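Local coordinates for protein polysaccharide deacetylase (Bacillus anthracis, PDB 2J13) that probably removes acetyl groups from cell-wall peptidoglycan sugars, as a zinc-binding member of carbohydrate esterase family 4, at residues 126-129 and 130-134. Residues are numbered along the deposited sequence; the frame is centred on the assembly and turned at random. Where two conformers were deposited one is given.
Sequences EKLR and EELTS
Glu-130, Glu-131, Leu-132 and Thr-133 each give a backbone N-H to the carbonyl four residues earlier, from Glu-126 O to Arg-129 O, in the regular pattern of an alpha-helix. One turn apart on the same face, Lys-127 and Glu-131 form an i to i+4 salt bridge, with Lys-127 NZ 2.6 Å from Glu-131 OE2. Lys-127, bent at its second torsion (50°), runs forward along the helix surface, and the folded chain of Glu-131 reaches out across its end to NZ. The ammonium meets OE2 on its anti side, 16° out of the carboxylate plane, and Ser-116 OG also bonds OE2; two partners thus hold this oxygen of the buried acid. Thr-133 and Ser-134, short hydroxyl residues, fold back on the helix: Thr-133 OG1 lies 2.9 Å from Arg-129 O, above the carbonyl plane, and Ser-134 OG 2.7 Å from Glu-130 O. Each carbonyl thus accepts two bonds. Leu-128 and Leu-132 are buried on one face, a turn apart, where apolar chains suit the interior. They pack helix 125-143 against Leu-165 and Thr-166, respectively, of helix 160-168, while Asn-112, ending strand 109-112, bonds Leu-132 O through ND2.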
loop_
_atom_site.group_PDB
_atom_site.type_symbol
_atom_site.label_atom_id
_atom_site.label_comp_id
_atom_site.label_asym_id
_atom_site.label_seq_id
_atom_site.Cartn_x
_atom_site.Cartn_y
_atom_site.Cartn_z
ATOM N N GLU A 126 6.326 0.186 -21.876
ATOM C CA GLU A 126 7.676 -0.307 -21.585
ATOM C C GLU A 126 8.202 0.292 -20.257
ATOM O O GLU A 126 8.762 -0.421 -19.405
ATOM C CB GLU A 126 8.589 0.013 -22.788
ATOM C CG GLU A 126 8.504 1.467 -23.413
ATOM C CD GLU A 126 7.286 1.795 -24.403
ATOM O OE1 GLU A 126 6.282 1.087 -24.500
ATOM O OE2 GLU A 126 7.361 2.829 -25.100
ATOM N N LYS A 127 8.007 1.592 -20.084
ATOM C CA LYS A 127 8.458 2.308 -18.899
ATOM C C LYS A 127 7.661 1.862 -17.689
ATOM O O LYS A 127 8.238 1.641 -16.604
ATOM C CB LYS A 127 8.319 3.824 -19.104
ATOM C CG LYS A 127 8.806 4.682 -17.972
ATOM C CD LYS A 127 10.215 4.302 -17.498
ATOM C CE LYS A 127 10.684 5.205 -16.367
ATOM N NZ LYS A 127 11.756 4.565 -15.508
ATOM N N LEU A 128 6.352 1.719 -17.819
ATOM C CA LEU A 128 5.563 1.245 -16.681
ATOM C C LEU A 128 6.010 -0.151 -16.243
ATOM O O LEU A 128 6.127 -0.439 -15.030
ATOM C CB LEU A 128 4.059 1.241 -16.984
ATOM C CG LEU A 128 3.207 0.793 -15.799
ATOM C CD1 LEU A 128 3.446 1.714 -14.582
ATOM C CD2 LEU A 128 1.724 0.705 -16.145
ATOM N N ARG A 129 6.291 -1.028 -17.205
ATOM C CA ARG A 129 6.714 -2.388 -16.870
ATOM C C ARG A 129 8.044 -2.320 -16.149
ATOM O O ARG A 129 8.230 -3.028 -15.149
ATOM C CB ARG A 129 6.825 -3.267 -18.142
ATOM C CG ARG A 129 5.463 -3.681 -18.655
ATOM C CD ARG A 129 5.471 -4.844 -19.615
ATOM N NE ARG A 129 4.229 -4.829 -20.398
ATOM C CZ ARG A 129 4.080 -4.187 -21.556
ATOM N NH1 ARG A 129 5.083 -3.498 -22.085
ATOM N NH2 ARG A 129 2.907 -4.226 -22.173
ATOM N N GLU A 130 8.938 -1.446 -16.581
ATOM C CA GLU A 130 10.274 -1.320 -15.904
ATOM C C GLU A 130 10.110 -0.738 -14.511
ATOM O O GLU A 130 10.749 -1.194 -13.558
ATOM C CB GLU A 130 11.210 -0.439 -16.712
ATOM C CG GLU A 130 11.561 -1.109 -18.010
ATOM C CD GLU A 130 12.255 -0.238 -19.045
ATOM O OE1 GLU A 130 12.303 1.006 -18.904
ATOM O OE2 GLU A 130 12.774 -0.839 -20.022
ATOM N N GLU A 131 9.224 0.252 -14.388
ATOM C CA GLU A 131 8.973 0.902 -13.095
ATOM C C GLU A 131 8.478 -0.088 -12.044
ATOM O O GLU A 131 8.870 0.049 -10.865
ATOM C CB GLU A 131 7.948 2.041 -13.261
ATOM C CG GLU A 131 8.530 3.302 -13.921
ATOM C CD GLU A 131 9.344 4.125 -12.969
ATOM O OE1 GLU A 131 9.024 4.129 -11.758
ATOM O OE2 GLU A 131 10.308 4.776 -13.398
ATOM N N LEU A 132 7.643 -1.060 -12.442
ATOM C CA LEU A 132 7.137 -2.095 -11.509
ATOM C C LEU A 132 8.146 -3.224 -11.325
ATOM O O LEU A 132 8.459 -3.604 -10.205
ATOM C CB LEU A 132 5.816 -2.671 -11.988
ATOM C CG LEU A 132 4.675 -1.649 -11.992
ATOM C CD1 LEU A 132 3.474 -2.326 -12.607
ATOM C CD2 LEU A 132 4.389 -1.108 -10.600
ATOM N N THR A 133 8.672 -3.747 -12.429
ATOM C CA THR A 133 9.548 -4.917 -12.362
ATOM C C THR A 133 10.824 -4.614 -11.604
ATOM O O THR A 133 11.299 -5.480 -10.836
ATOM C CB THR A 133 9.884 -5.440 -13.770
ATOM O OG1 THR A 133 8.654 -5.771 -14.454
ATOM C CG2 THR A 133 10.767 -6.692 -13.658
ATOM N N SER A 134 11.385 -3.433 -11.772
ATOM C CA SER A 134 12.613 -3.070 -11.070
ATOM C C SER A 134 12.454 -3.104 -9.547
ATOM O O SER A 134 13.333 -3.615 -8.836
ATOM C CB SER A 134 13.167 -1.735 -11.538
ATOM O OG SER A 134 12.280 -0.689 -11.334
#